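Local structure of interpain A (Prevotella intermedia, 3BB7) at residues P71-K76 and Y232-W237; T92-Q97 and A164-N169; K129-G134 and T217-T222; H249-G254 and Q311-G316. The protein probably cleaves proteins as a cysteine peptidase of the C10 family, and is captured here as a proenzyme fragment carrying pro-region and catalytic domain with its presumed nucleophile replaced. The protein carries 1 engineered substitution. All blocks are in the same frame, centred on the assembly; numbering follows the deposited sequence. Where two conformers were deposited one is given.

Interaction 1. Residues P71-K76 and Y232-W237; sequences PLNVIK and YTDEQW. Unlike the reference sequence in segment 71-76: Asn73 (reference Ser).
Asn73 ND2 lies only 2.5 Å from Asp234 OD2, very short for an amide-carboxylate hydrogen bond and strongly bent (125° at the hydrogen), so its strength is doubtful. The two flat groups stand 71° apart. A first torsion of 67° at Asn73 swings the amide toward the helix start. The other oxygen of Asp234, OD1, makes a salt bridge with Arg229. Beside this polar pair, the tip of Ile75 rests on the first turn of the helix: CD1 is 3.7 Å from Asp234 CB and equally far from Asp234 O. Glu235, kinked at its second torsion, folds its chain back so that OE2 comes 3.9 Å from Ile75 CD1. Thr233 and Gln236 close that turn as a capping box, with Gln236 N 3.1 Å from Thr233 OG1. The contact thus joins the chain that follows helix 49-68, on which Leu72 packs, to the N-terminus of helix 234-246, whose Trp237 faces strands 225-228 and 312-315.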
loop_
_atom_site.group_PDB
_atom_site.type_symbol
_atom_site.label_atom_id
_atom_site.label_comp_id
_atom_site.label_asym_id
_atom_site.label_seq_id
_atom_site.Cartn_x
_atom_site.Cartn_y
_atom_site.Cartn_z
ATOM N N PRO A 71 15.162 20.604 11.349
ATOM C CA PRO A 71 15.544 19.219 11.104
ATOM C C PRO A 71 14.337 18.305 11.008
ATOM O O PRO A 71 13.332 18.495 11.720
ATOM C CB PRO A 71 16.367 18.845 12.347
ATOM C CG PRO A 71 16.742 20.130 12.992
ATOM C CD PRO A 71 15.673 21.109 12.635
ATOM N N LEU A 72 14.418 17.315 10.122
ATOM C CA LEU A 72 13.352 16.332 10.009
ATOM C C LEU A 72 13.354 15.447 11.248
ATOM O O LEU A 72 14.411 15.128 11.798
ATOM C CB LEU A 72 13.477 15.487 8.725
ATOM C CG LEU A 72 13.231 16.233 7.412
ATOM C CD1 LEU A 72 13.756 15.417 6.229
ATOM C CD2 LEU A 72 11.721 16.553 7.221
ATOM N N ASN A 73 12.171 15.055 11.682
ATOM C CA ASN A 73 12.114 14.228 12.881
ATOM C C ASN A 73 12.443 12.766 12.603
ATOM O O ASN A 73 12.287 12.279 11.475
ATOM C CB ASN A 73 10.784 14.383 13.599
ATOM C CG ASN A 73 9.626 13.840 12.817
ATOM O OD1 ASN A 73 9.697 12.762 12.210
ATOM N ND2 ASN A 73 8.526 14.569 12.839
ATOM N N VAL A 74 12.932 12.101 13.646
ATOM C CA VAL A 74 13.263 10.679 13.609
ATOM C C VAL A 74 12.583 10.079 14.835
ATOM O O VAL A 74 12.877 10.462 15.979
ATOM C CB VAL A 74 14.780 10.456 13.698
ATOM C CG1 VAL A 74 15.079 8.981 13.740
ATOM C CG2 VAL A 74 15.458 11.088 12.496
ATOM N N ILE A 75 11.623 9.204 14.590
ATOM C CA ILE A 75 10.821 8.628 15.672
ATOM C C ILE A 75 11.059 7.132 15.644
ATOM O O ILE A 75 10.842 6.476 14.595
ATOM C CB ILE A 75 9.329 8.947 15.461
ATOM C CG1 ILE A 75 9.088 10.455 15.491
ATOM C CG2 ILE A 75 8.477 8.257 16.517
ATOM C CD1 ILE A 75 7.689 10.841 15.036
ATOM N N LYS A 76 11.479 6.590 16.785
ATOM C CA LYS A 76 11.805 5.167 16.931
ATOM C C LYS A 76 10.820 4.551 17.915
ATOM O O LYS A 76 10.378 5.236 18.860
ATOM C CB LYS A 76 13.241 5.007 17.435
ATOM C CG LYS A 76 14.281 5.520 16.451
ATOM C CD LYS A 76 15.648 5.069 16.836
ATOM C CE LYS A 76 16.703 5.673 15.955
ATOM N NZ LYS A 76 18.076 5.147 16.227
ATOM N N TYR A 232 -3.262 14.175 13.144
ATOM C CA TYR A 232 -2.351 13.658 14.181
ATOM C C TYR A 232 -0.973 14.302 14.121
ATOM O O TYR A 232 -0.439 14.589 13.031
ATOM C CB TYR A 232 -2.156 12.155 13.999
ATOM C CG TYR A 232 -3.460 11.381 14.202
ATOM C CD1 TYR A 232 -4.361 11.218 13.155
ATOM C CD2 TYR A 232 -3.774 10.802 15.434
ATOM C CE1 TYR A 232 -5.570 10.521 13.344
ATOM C CE2 TYR A 232 -4.972 10.107 15.621
ATOM C CZ TYR A 232 -5.835 9.940 14.570
ATOM O OH TYR A 232 -7.005 9.248 14.779
ATOM N N THR A 233 -0.334 14.461 15.283
ATOM C CA THR A 233 1.083 14.824 15.247
ATOM C C THR A 233 1.885 13.614 14.752
ATOM O O THR A 233 1.389 12.463 14.772
ATOM C CB THR A 233 1.623 15.205 16.614
ATOM O OG1 THR A 233 1.578 14.045 17.453
ATOM C CG2 THR A 233 0.800 16.342 17.252
ATOM N N ASP A 234 3.136 13.840 14.350
ATOM C CA ASP A 234 3.970 12.744 13.863
ATOM C C ASP A 234 4.119 11.675 14.935
ATOM O O ASP A 234 4.064 10.485 14.637
ATOM C CB ASP A 234 5.355 13.287 13.485
ATOM C CG ASP A 234 5.302 14.259 12.339
ATOM O OD1 ASP A 234 4.380 14.116 11.499
ATOM O OD2 ASP A 234 6.189 15.146 12.263
ATOM N N GLU A 235 4.326 12.098 16.185
ATOM C CA GLU A 235 4.484 11.136 17.276
ATOM C C GLU A 235 3.193 10.327 17.487
ATOM O O GLU A 235 3.225 9.107 17.737
ATOM C CB GLU A 235 4.927 11.845 18.563
ATOM C CG GLU A 235 6.300 12.536 18.421
ATOM C CD GLU A 235 6.303 13.830 17.510
ATOM O OE1 GLU A 235 5.246 14.492 17.286
ATOM O OE2 GLU A 235 7.402 14.201 17.006
ATOM N N GLN A 236 2.040 10.992 17.413
ATOM C CA GLN A 236 0.777 10.283 17.608
ATOM C C GLN A 236 0.547 9.281 16.487
ATOM O O GLN A 236 0.102 8.148 16.734
ATOM C CB GLN A 236 -0.365 11.287 17.633
ATOM C CG GLN A 236 -0.373 12.120 18.896
ATOM C CD GLN A 236 -1.247 13.362 18.794
ATOM O OE1 GLN A 236 -1.780 13.694 17.728
ATOM N NE2 GLN A 236 -1.351 14.089 19.898
ATOM N N TRP A 237 0.813 9.699 15.245
ATOM C CA TRP A 237 0.625 8.824 14.091
ATOM C C TRP A 237 1.567 7.598 14.153
ATOM O O TRP A 237 1.120 6.458 13.954
ATOM C CB TRP A 237 0.923 9.640 12.833
ATOM C CG TRP A 237 0.591 8.988 11.545
ATOM C CD1 TRP A 237 1.480 8.505 10.618
ATOM C CD2 TRP A 237 -0.718 8.754 11.009
ATOM N NE1 TRP A 237 0.810 8.005 9.529
ATOM C CE2 TRP A 237 -0.543 8.160 9.733
ATOM C CE3 TRP A 237 -2.013 9.034 11.458
ATOM C CZ2 TRP A 237 -1.624 7.817 8.911
ATOM C CZ3 TRP A 237 -3.082 8.695 10.640
ATOM C CH2 TRP A 237 -2.877 8.091 9.383
#

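Interaction 2. Residues T92-Q97 and A164-N169; sequences TTWGQQ and ANMKDN. Unlike the reference sequence in segment 164-169: Asn169 (reference Asp).
Two hydrogen bonds tie Trp94 and Thr93 to consecutive carbonyls of 164-169. Trp94 NE1 reaches Lys167 O at 2.8 Å; the oxygen lies in the indole plane and the donor nearly along the C=O axis (161°). The backbone bond from Thr93 N to Asp168 O is 3.0 Å long and fairly straight, and Thr92 CA adds a CH-O contact to the same oxygen at 3.3 Å. Water bridges extend the polar seam: water 2 donates both to Thr93 O and, at 2.7 Å, to Asn169 OD1, which also pairs with Ser171, while water 1 meets Thr93 OG1 and, weakly, Asp168 O. The apolar part centres on the indole. Met166 CB touches its edge, 3.9 Å from Trp94 CZ2, and the chain, bent at chi2 (-79°), holds SD in an oblique Met-aromatic contact 5.2 Å from the centroid of the six-membered ring. Methyl CG2 of Thr92 lies over one indole face, near the rim. Trp94 is wedged against Asn126 of helix 116-128 and against Val182 and Met186 of helix 176-192, about 11 Å between side chains from Ala116, the engineered residue at the predicted nucleophile position opening helix 116-128.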
loop_
_atom_site.group_PDB
_atom_site.type_symbol
_atom_site.label_atom_id
_atom_site.label_comp_id
_atom_site.label_asym_id
_atom_site.label_seq_id
_atom_site.Cartn_x
_atom_site.Cartn_y
_atom_site.Cartn_z
ATOM N N THR A 92 2.947 -12.250 0.369
ATOM C CA THR A 92 2.501 -12.089 -0.998
ATOM C C THR A 92 3.242 -10.932 -1.681
ATOM O O THR A 92 3.734 -10.003 -1.025
ATOM C CB THR A 92 0.997 -11.793 -1.044
ATOM O OG1 THR A 92 0.693 -10.711 -0.143
ATOM C CG2 THR A 92 0.203 -13.014 -0.660
ATOM N N THR A 93 3.318 -10.997 -3.007
ATOM C CA THR A 93 3.866 -9.919 -3.797
ATOM C C THR A 93 2.898 -9.588 -4.924
ATOM O O THR A 93 3.208 -9.714 -6.104
ATOM C CB THR A 93 5.270 -10.262 -4.351
ATOM O OG1 THR A 93 5.256 -11.572 -4.925
ATOM C CG2 THR A 93 6.298 -10.199 -3.234
ATOM N N TRP A 94 1.701 -9.163 -4.544
ATOM C CA TRP A 94 0.646 -8.985 -5.534
ATOM C C TRP A 94 0.719 -7.664 -6.288
ATOM O O TRP A 94 1.513 -6.783 -5.926
ATOM C CB TRP A 94 -0.718 -9.191 -4.858
ATOM C CG TRP A 94 -0.914 -10.629 -4.404
ATOM C CD1 TRP A 94 -0.103 -11.700 -4.684
ATOM C CD2 TRP A 94 -2.014 -11.147 -3.655
ATOM N NE1 TRP A 94 -0.636 -12.863 -4.162
ATOM C CE2 TRP A 94 -1.793 -12.548 -3.502
ATOM C CE3 TRP A 94 -3.144 -10.565 -3.040
ATOM C CZ2 TRP A 94 -2.656 -13.370 -2.776
ATOM C CZ3 TRP A 94 -4.026 -11.388 -2.340
ATOM C CH2 TRP A 94 -3.767 -12.779 -2.206
ATOM N N GLY A 95 -0.063 -7.546 -7.359
ATOM C CA GLY A 95 -0.036 -6.372 -8.201
ATOM C C GLY A 95 -1.430 -6.060 -8.720
ATOM O O GLY A 95 -2.439 -6.460 -8.092
ATOM N N GLN A 96 -1.508 -5.352 -9.851
ATOM C CA GLN A 96 -2.789 -4.829 -10.330
ATOM C C GLN A 96 -3.191 -5.343 -11.712
ATOM O O GLN A 96 -4.320 -5.076 -12.163
ATOM C CB GLN A 96 -2.740 -3.301 -10.411
ATOM C CG GLN A 96 -2.563 -2.591 -9.079
ATOM C CD GLN A 96 -2.842 -1.106 -9.204
ATOM O OE1 GLN A 96 -3.774 -0.698 -9.902
ATOM N NE2 GLN A 96 -2.040 -0.280 -8.501
ATOM N N GLN A 97 -2.290 -6.044 -12.397
ATOM C CA GLN A 97 -2.587 -6.556 -13.743
ATOM C C GLN A 97 -2.809 -8.077 -13.757
ATOM O O GLN A 97 -3.357 -8.612 -12.779
ATOM C CB GLN A 97 -1.589 -6.020 -14.773
ATOM C CG GLN A 97 -1.640 -4.503 -14.805
ATOM C CD GLN A 97 -0.847 -3.909 -15.908
ATOM O OE1 GLN A 97 0.352 -3.678 -15.764
ATOM N NE2 GLN A 97 -1.506 -3.648 -17.027
ATOM N N ALA A 164 -7.197 -21.079 0.222
ATOM C CA ALA A 164 -6.204 -22.150 -0.017
ATOM C C ALA A 164 -5.554 -22.052 -1.396
ATOM O O ALA A 164 -4.493 -22.666 -1.585
ATOM C CB ALA A 164 -6.845 -23.542 0.179
ATOM N N ASN A 165 -6.163 -21.305 -2.333
ATOM C CA ASN A 165 -5.619 -21.142 -3.691
ATOM C C ASN A 165 -5.020 -19.760 -3.941
ATOM O O ASN A 165 -4.723 -19.401 -5.099
ATOM C CB ASN A 165 -6.692 -21.474 -4.749
ATOM C CG ASN A 165 -6.725 -22.945 -5.116
ATOM O OD1 ASN A 165 -5.677 -23.597 -5.272
ATOM N ND2 ASN A 165 -7.930 -23.485 -5.245
ATOM N N MET A 166 -4.798 -18.994 -2.868
ATOM C CA MET A 166 -4.106 -17.703 -3.001
ATOM C C MET A 166 -2.596 -17.898 -2.934
ATOM O O MET A 166 -2.023 -18.038 -1.868
ATOM C CB MET A 166 -4.534 -16.723 -1.901
ATOM C CG MET A 166 -5.988 -16.581 -1.710
ATOM S SD MET A 166 -6.707 -15.515 -2.932
ATOM C CE MET A 166 -8.437 -15.486 -2.353
ATOM N N LYS A 167 -1.955 -17.870 -4.087
ATOM C CA LYS A 167 -0.519 -18.033 -4.183
ATOM C C LYS A 167 0.191 -16.766 -3.722
ATOM O O LYS A 167 -0.335 -15.660 -3.890
ATOM C CB LYS A 167 -0.187 -18.368 -5.648
ATOM C CG LYS A 167 1.161 -18.896 -5.957
ATOM C CD LYS A 167 1.162 -19.547 -7.365
ATOM C CE LYS A 167 2.377 -20.426 -7.567
ATOM N NZ LYS A 167 3.054 -20.861 -6.323
ATOM N N ASP A 168 1.408 -16.920 -3.183
ATOM C CA ASP A 168 2.184 -15.759 -2.756
ATOM C C ASP A 168 2.587 -14.922 -3.974
ATOM O O ASP A 168 2.526 -13.709 -3.924
ATOM C CB ASP A 168 3.434 -16.183 -1.995
ATOM C CG ASP A 168 3.144 -16.535 -0.565
ATOM O OD1 ASP A 168 2.048 -16.175 -0.044
ATOM O OD2 ASP A 168 4.040 -17.171 0.042
ATOM N N ASN A 169 2.983 -15.589 -5.062
ATOM C CA ASN A 169 3.663 -14.950 -6.198
ATOM C C ASN A 169 2.959 -15.440 -7.471
ATOM O O ASN A 169 2.866 -16.630 -7.687
ATOM C CB ASN A 169 5.129 -15.446 -6.174
ATOM C CG ASN A 169 6.018 -14.807 -7.233
ATOM O OD1 ASN A 169 5.563 -14.058 -8.119
ATOM N ND2 ASN A 169 7.326 -15.112 -7.146
HETATM O O HOH W 1 5.694 -13.580 -2.854
HETATM O O HOH W 2 3.885 -11.998 -7.726
#

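Interaction 3. Residues K129-G134 and T217-T222; sequences KYPVRG and TYFGFT
The ring of Tyr130 turns its edge to the face of Phe221 in an offset edge-to-face pair, centroids 5.4 Å apart and planes at 61°. The closest atoms are Tyr130 CD2 and Phe221 CE1, 3.3 Å apart. CG of Tyr130 is anti to its N (chi1 -178°), which carries the ring along Phe221, while Pro131 CB lies over one Tyr130 face toward its rim. At the edge of Phe219, in the ring plane, lies Pro131 CG, which is also 3.5 Å from Phe219 O. Pro131 follows a cis peptide bond, and its CD touches both Phe219 CD2, at 3.9 Å, and Phe221 CE2. Water completes the joint. Water 3 links Tyr130 OH, which also hydrogen-bonds Lys320 NZ, with Gly220 O; water 4 donates to Arg133 O at 2.7 Å and, weakly, to Phe219 O. Gly134 CA approaches Tyr218 O to 3.3 Å. Phe221 centres an inverse gamma turn just past the helix. The contact therefore joins the chain leaving helix 116-128 to the C-terminal end of helix 208-218, with Leu125 of helix 116-128 touching both phenylalanines and His188, Cys189 and Ala192 of helix 176-192 packing on Phe219.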
loop_
_atom_site.group_PDB
_atom_site.type_symbol
_atom_site.label_atom_id
_atom_site.label_comp_id
_atom_site.label_asym_id
_atom_site.label_seq_id
_atom_site.Cartn_x
_atom_site.Cartn_y
_atom_site.Cartn_z
ATOM N N LYS A 129 -6.730 -14.468 6.201
ATOM C CA LYS A 129 -7.573 -15.540 5.666
ATOM C C LYS A 129 -9.006 -15.395 6.191
ATOM O O LYS A 129 -9.623 -16.347 6.698
ATOM C CB LYS A 129 -6.990 -16.926 5.944
ATOM C CG LYS A 129 -5.733 -17.154 5.134
ATOM C CD LYS A 129 -4.912 -18.295 5.683
ATOM C CE LYS A 129 -3.507 -18.220 5.083
ATOM N NZ LYS A 129 -3.153 -16.838 4.573
ATOM N N TYR A 130 -9.520 -14.173 6.065
ATOM C CA TYR A 130 -10.801 -13.810 6.679
ATOM C C TYR A 130 -11.376 -12.672 5.867
ATOM O O TYR A 130 -10.616 -11.838 5.408
ATOM C CB TYR A 130 -10.548 -13.379 8.135
ATOM C CG TYR A 130 -11.773 -13.006 8.941
ATOM C CD1 TYR A 130 -12.434 -13.948 9.720
ATOM C CD2 TYR A 130 -12.241 -11.683 8.957
ATOM C CE1 TYR A 130 -13.553 -13.581 10.461
ATOM C CE2 TYR A 130 -13.348 -11.318 9.687
ATOM C CZ TYR A 130 -13.989 -12.269 10.448
ATOM O OH TYR A 130 -15.100 -11.873 11.168
ATOM N N PRO A 131 -12.700 -12.651 5.664
ATOM C CA PRO A 131 -13.724 -13.554 6.171
ATOM C C PRO A 131 -13.828 -14.840 5.360
ATOM O O PRO A 131 -13.211 -14.964 4.267
ATOM C CB PRO A 131 -15.001 -12.722 6.021
ATOM C CG PRO A 131 -14.747 -11.955 4.757
ATOM C CD PRO A 131 -13.281 -11.586 4.816
ATOM N N VAL A 132 -14.591 -15.780 5.901
ATOM C CA VAL A 132 -14.941 -16.998 5.170
ATOM C C VAL A 132 -15.814 -16.670 3.950
ATOM O O VAL A 132 -15.528 -17.103 2.840
ATOM C CB VAL A 132 -15.648 -18.029 6.061
ATOM C CG1 VAL A 132 -16.044 -19.228 5.241
ATOM C CG2 VAL A 132 -14.784 -18.461 7.216
ATOM N N ARG A 133 -16.860 -15.878 4.166
ATOM C CA ARG A 133 -17.749 -15.378 3.103
ATOM C C ARG A 133 -18.018 -13.915 3.396
ATOM O O ARG A 133 -17.870 -13.468 4.534
ATOM C CB ARG A 133 -19.091 -16.171 3.055
ATOM C CG ARG A 133 -18.928 -17.645 2.685
ATOM C CD ARG A 133 -20.169 -18.477 2.996
ATOM N NE ARG A 133 -21.367 -17.956 2.347
ATOM C CZ ARG A 133 -22.081 -18.615 1.443
ATOM N NH1 ARG A 133 -21.733 -19.843 1.070
ATOM N NH2 ARG A 133 -23.152 -18.047 0.914
ATOM N N GLY A 134 -18.411 -13.170 2.366
ATOM C CA GLY A 134 -18.764 -11.776 2.568
ATOM C C GLY A 134 -20.239 -11.642 2.934
ATOM O O GLY A 134 -20.911 -12.598 3.382
ATOM N N THR A 217 -19.087 -3.190 5.739
ATOM C CA THR A 217 -20.381 -3.600 5.216
ATOM C C THR A 217 -20.375 -4.905 4.453
ATOM O O THR A 217 -21.275 -5.752 4.658
ATOM C CB THR A 217 -20.982 -2.481 4.370
ATOM O OG1 THR A 217 -21.280 -1.396 5.257
ATOM C CG2 THR A 217 -22.274 -2.902 3.689
ATOM N N TYR A 218 -19.416 -5.053 3.533
ATOM C CA TYR A 218 -19.396 -6.196 2.625
ATOM C C TYR A 218 -18.493 -7.316 3.117
ATOM O O TYR A 218 -18.687 -8.464 2.743
ATOM C CB TYR A 218 -18.986 -5.760 1.213
ATOM C CG TYR A 218 -19.919 -4.722 0.655
ATOM C CD1 TYR A 218 -19.482 -3.439 0.378
ATOM C CD2 TYR A 218 -21.255 -5.035 0.397
ATOM C CE1 TYR A 218 -20.331 -2.473 -0.109
ATOM C CE2 TYR A 218 -22.119 -4.091 -0.149
ATOM C CZ TYR A 218 -21.665 -2.795 -0.373
ATOM O OH TYR A 218 -22.520 -1.830 -0.862
ATOM N N PHE A 219 -17.516 -6.999 3.967
ATOM C CA PHE A 219 -16.622 -8.037 4.473
ATOM C C PHE A 219 -16.799 -8.348 5.951
ATOM O O PHE A 219 -16.213 -9.318 6.460
ATOM C CB PHE A 219 -15.162 -7.713 4.179
ATOM C CG PHE A 219 -14.800 -7.793 2.715
ATOM C CD1 PHE A 219 -14.696 -6.640 1.950
ATOM C CD2 PHE A 219 -14.508 -9.020 2.111
ATOM C CE1 PHE A 219 -14.323 -6.695 0.586
ATOM C CE2 PHE A 219 -14.119 -9.094 0.761
ATOM C CZ PHE A 219 -14.016 -7.930 -0.007
ATOM N N GLY A 220 -17.566 -7.508 6.642
ATOM C CA GLY A 220 -17.893 -7.730 8.045
ATOM C C GLY A 220 -16.793 -7.416 9.051
ATOM O O GLY A 220 -16.818 -7.923 10.176
ATOM N N PHE A 221 -15.846 -6.565 8.668
ATOM C CA PHE A 221 -14.838 -6.093 9.613
ATOM C C PHE A 221 -15.416 -4.972 10.464
ATOM O O PHE A 221 -15.315 -3.785 10.113
ATOM C CB PHE A 221 -13.575 -5.599 8.911
ATOM C CG PHE A 221 -12.771 -6.694 8.276
ATOM C CD1 PHE A 221 -11.979 -7.539 9.058
ATOM C CD2 PHE A 221 -12.853 -6.925 6.908
ATOM C CE1 PHE A 221 -11.202 -8.573 8.456
ATOM C CE2 PHE A 221 -12.138 -7.954 6.288
ATOM C CZ PHE A 221 -11.287 -8.774 7.056
ATOM N N THR A 222 -16.054 -5.382 11.560
ATOM C CA THR A 222 -16.795 -4.453 12.407
ATOM C C THR A 222 -15.981 -3.226 12.804
ATOM O O THR A 222 -16.533 -2.116 12.857
ATOM C CB THR A 222 -17.303 -5.191 13.644
ATOM O OG1 THR A 222 -16.204 -5.619 14.439
ATOM C CG2 THR A 222 -18.063 -6.377 13.241
HETATM O O HOH W 3 -15.157 -9.453 11.763
HETATM O O HOH W 4 -18.113 -11.408 6.301
#

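Interaction 4. Residues H249-G254 and Q311-G316; sequences HPLIYG and QDMVRG
Gln311 OE1 is gripped by Tyr253 OH, which donates to it at 2.6 Å, and by Arg229 NH1; the phenol oxygen is itself bonded to Trp237 NE1. The amide oxygen lies at the edge of the tyrosine ring, in its plane, although ring and amide are turned 47° apart. Asp312 O lies over one face of this ring. Behind these groups run two antiparallel strands. Gly254 and Asp312 form a hydrogen-bonded pair, Gly254 N to Asp312 O at 2.9 Å and Asp312 N to Gly254 O at 2.7 Å; Tyr253 and Met313 are the non-hydrogen-bonded pair. In the next hydrogen-bonded pair Val314 N bonds to Ile252 O, but on the return side, where the strands draw apart toward Arg315, water 5 intervenes, accepting from Ile252 N and standing 2.6 Å from Val314 O. On the Tyr253 face, Leu251 CD1 meets Met313 SD at 3.9 Å; on the other, Ile252 CB lies 4.1 Å from Val314 CB. Gly254 adjoins His267, the predicted proton acceptor on the neighbouring strand 267-274. Strand 312-315 lies between 251-255 and 225-228, with helices 116-128 and 208-218 against Ile252 and helix 234-246 against Met313.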
loop_
_atom_site.group_PDB
_atom_site.type_symbol
_atom_site.label_atom_id
_atom_site.label_comp_id
_atom_site.label_asym_id
_atom_site.label_seq_id
_atom_site.Cartn_x
_atom_site.Cartn_y
_atom_site.Cartn_z
ATOM N N HIS A 249 -1.111 -6.536 13.181
ATOM C CA HIS A 249 -2.106 -6.017 12.252
ATOM C C HIS A 249 -1.499 -5.176 11.141
ATOM O O HIS A 249 -1.227 -3.983 11.344
ATOM C CB HIS A 249 -3.101 -5.120 12.986
ATOM C CG HIS A 249 -3.812 -5.779 14.127
ATOM N ND1 HIS A 249 -4.452 -5.043 15.099
ATOM C CD2 HIS A 249 -4.014 -7.080 14.440
ATOM C CE1 HIS A 249 -5.012 -5.864 15.976
ATOM N NE2 HIS A 249 -4.768 -7.107 15.597
ATOM N N PRO A 250 -1.306 -5.764 9.946
ATOM C CA PRO A 250 -0.793 -4.960 8.829
ATOM C C PRO A 250 -1.824 -3.904 8.482
ATOM O O PRO A 250 -3.048 -4.125 8.684
ATOM C CB PRO A 250 -0.667 -5.964 7.691
ATOM C CG PRO A 250 -0.758 -7.345 8.314
ATOM C CD PRO A 250 -1.542 -7.177 9.596
ATOM N N LEU A 251 -1.347 -2.757 7.990
ATOM C CA LEU A 251 -2.179 -1.576 7.747
ATOM C C LEU A 251 -2.316 -1.211 6.277
ATOM O O LEU A 251 -1.317 -1.085 5.593
ATOM C CB LEU A 251 -1.615 -0.356 8.484
ATOM C CG LEU A 251 -1.529 -0.509 10.014
ATOM C CD1 LEU A 251 -0.755 0.631 10.613
ATOM C CD2 LEU A 251 -2.909 -0.541 10.601
ATOM N N ILE A 252 -3.543 -1.031 5.804
ATOM C CA ILE A 252 -3.780 -0.482 4.475
ATOM C C ILE A 252 -3.493 1.021 4.573
ATOM O O ILE A 252 -4.014 1.699 5.479
ATOM C CB ILE A 252 -5.263 -0.708 4.103
ATOM C CG1 ILE A 252 -5.582 -2.217 4.084
ATOM C CG2 ILE A 252 -5.617 -0.012 2.776
ATOM C CD1 ILE A 252 -7.079 -2.542 4.088
ATOM N N TYR A 253 -2.650 1.561 3.689
ATOM C CA TYR A 253 -2.169 2.934 3.829
ATOM C C TYR A 253 -2.133 3.581 2.443
ATOM O O TYR A 253 -1.765 2.935 1.466
ATOM C CB TYR A 253 -0.756 2.867 4.398
ATOM C CG TYR A 253 -0.178 4.134 5.026
ATOM C CD1 TYR A 253 -0.114 4.271 6.410
ATOM C CD2 TYR A 253 0.293 5.189 4.234
ATOM C CE1 TYR A 253 0.444 5.390 6.998
ATOM C CE2 TYR A 253 0.863 6.336 4.813
ATOM C CZ TYR A 253 0.925 6.435 6.202
ATOM O OH TYR A 253 1.505 7.556 6.781
ATOM N N GLY A 254 -2.495 4.855 2.329
ATOM C CA GLY A 254 -2.399 5.493 1.022
ATOM C C GLY A 254 -3.202 6.763 0.966
ATOM O O GLY A 254 -3.592 7.322 1.998
ATOM N N GLN A 311 -2.062 11.002 3.047
ATOM C CA GLN A 311 -1.727 9.865 3.912
ATOM C C GLN A 311 -2.895 9.527 4.808
ATOM O O GLN A 311 -3.205 10.260 5.750
ATOM C CB GLN A 311 -0.509 10.158 4.785
ATOM C CG GLN A 311 0.789 10.298 4.020
ATOM C CD GLN A 311 1.938 10.590 4.956
ATOM O OE1 GLN A 311 2.445 9.689 5.651
ATOM N NE2 GLN A 311 2.370 11.845 4.982
ATOM N N ASP A 312 -3.557 8.439 4.446
ATOM C CA ASP A 312 -4.695 7.913 5.161
ATOM C C ASP A 312 -4.342 6.485 5.538
ATOM O O ASP A 312 -3.489 5.856 4.893
ATOM C CB ASP A 312 -5.931 7.852 4.252
ATOM C CG ASP A 312 -6.235 9.170 3.566
ATOM O OD1 ASP A 312 -6.593 9.143 2.362
ATOM O OD2 ASP A 312 -6.105 10.228 4.212
ATOM N N MET A 313 -4.980 5.953 6.570
ATOM C CA MET A 313 -4.831 4.530 6.854
ATOM C C MET A 313 -6.188 3.944 7.141
ATOM O O MET A 313 -7.097 4.629 7.632
ATOM C CB MET A 313 -3.823 4.257 7.987
ATOM C CG MET A 313 -4.328 4.366 9.389
ATOM S SD MET A 313 -3.308 3.614 10.719
ATOM C CE MET A 313 -1.862 4.675 10.641
ATOM N N VAL A 314 -6.315 2.652 6.886
ATOM C CA VAL A 314 -7.483 1.916 7.353
ATOM C C VAL A 314 -6.946 0.987 8.411
ATOM O O VAL A 314 -6.072 0.138 8.109
ATOM C CB VAL A 314 -8.195 1.139 6.240
ATOM C CG1 VAL A 314 -9.337 0.352 6.851
ATOM C CG2 VAL A 314 -8.709 2.089 5.180
ATOM N N ARG A 315 -7.422 1.167 9.645
ATOM C CA ARG A 315 -7.065 0.287 10.743
ATOM C C ARG A 315 -8.323 -0.475 11.171
ATOM O O ARG A 315 -9.430 -0.198 10.674
ATOM C CB ARG A 315 -6.421 1.087 11.886
ATOM C CG ARG A 315 -7.348 2.018 12.611
ATOM C CD ARG A 315 -6.602 2.785 13.715
ATOM N NE ARG A 315 -7.493 3.808 14.238
ATOM C CZ ARG A 315 -7.215 4.574 15.285
ATOM N NH1 ARG A 315 -6.068 4.405 15.942
ATOM N NH2 ARG A 315 -8.087 5.509 15.661
ATOM N N GLY A 316 -8.169 -1.463 12.056
ATOM C CA GLY A 316 -9.316 -2.233 12.533
ATOM C C GLY A 316 -9.644 -3.440 11.676
ATOM O O GLY A 316 -10.714 -4.001 11.802
HETATM O O HOH W 5 -5.542 -2.395 7.554
#

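Overall arrangement
Interaction 4 is the buried one, a regular strand pair in the middle of the fold; the other three are partly buried, interaction 2 joining two loops while 1 and 3 each join a loop to a helix end. Interaction 1 touches interaction 4 through Trp237, in the first turn of helix 234-246, which packs on Met313. Interactions 2 and 3 involve loops before and after helix 116-128, and their segments alternate along the chain without touching; helix 176-192 packs on both. Helix 116-128 also packs against the strand pair of interaction 4 through Ile252. Chemistry follows place: backbone bonds dominate between the strands, carbonyl bonds, water and an indole in interaction 2, aromatic packing in interaction 3, and charged groups beside a single isoleucine in peripheral interaction 1.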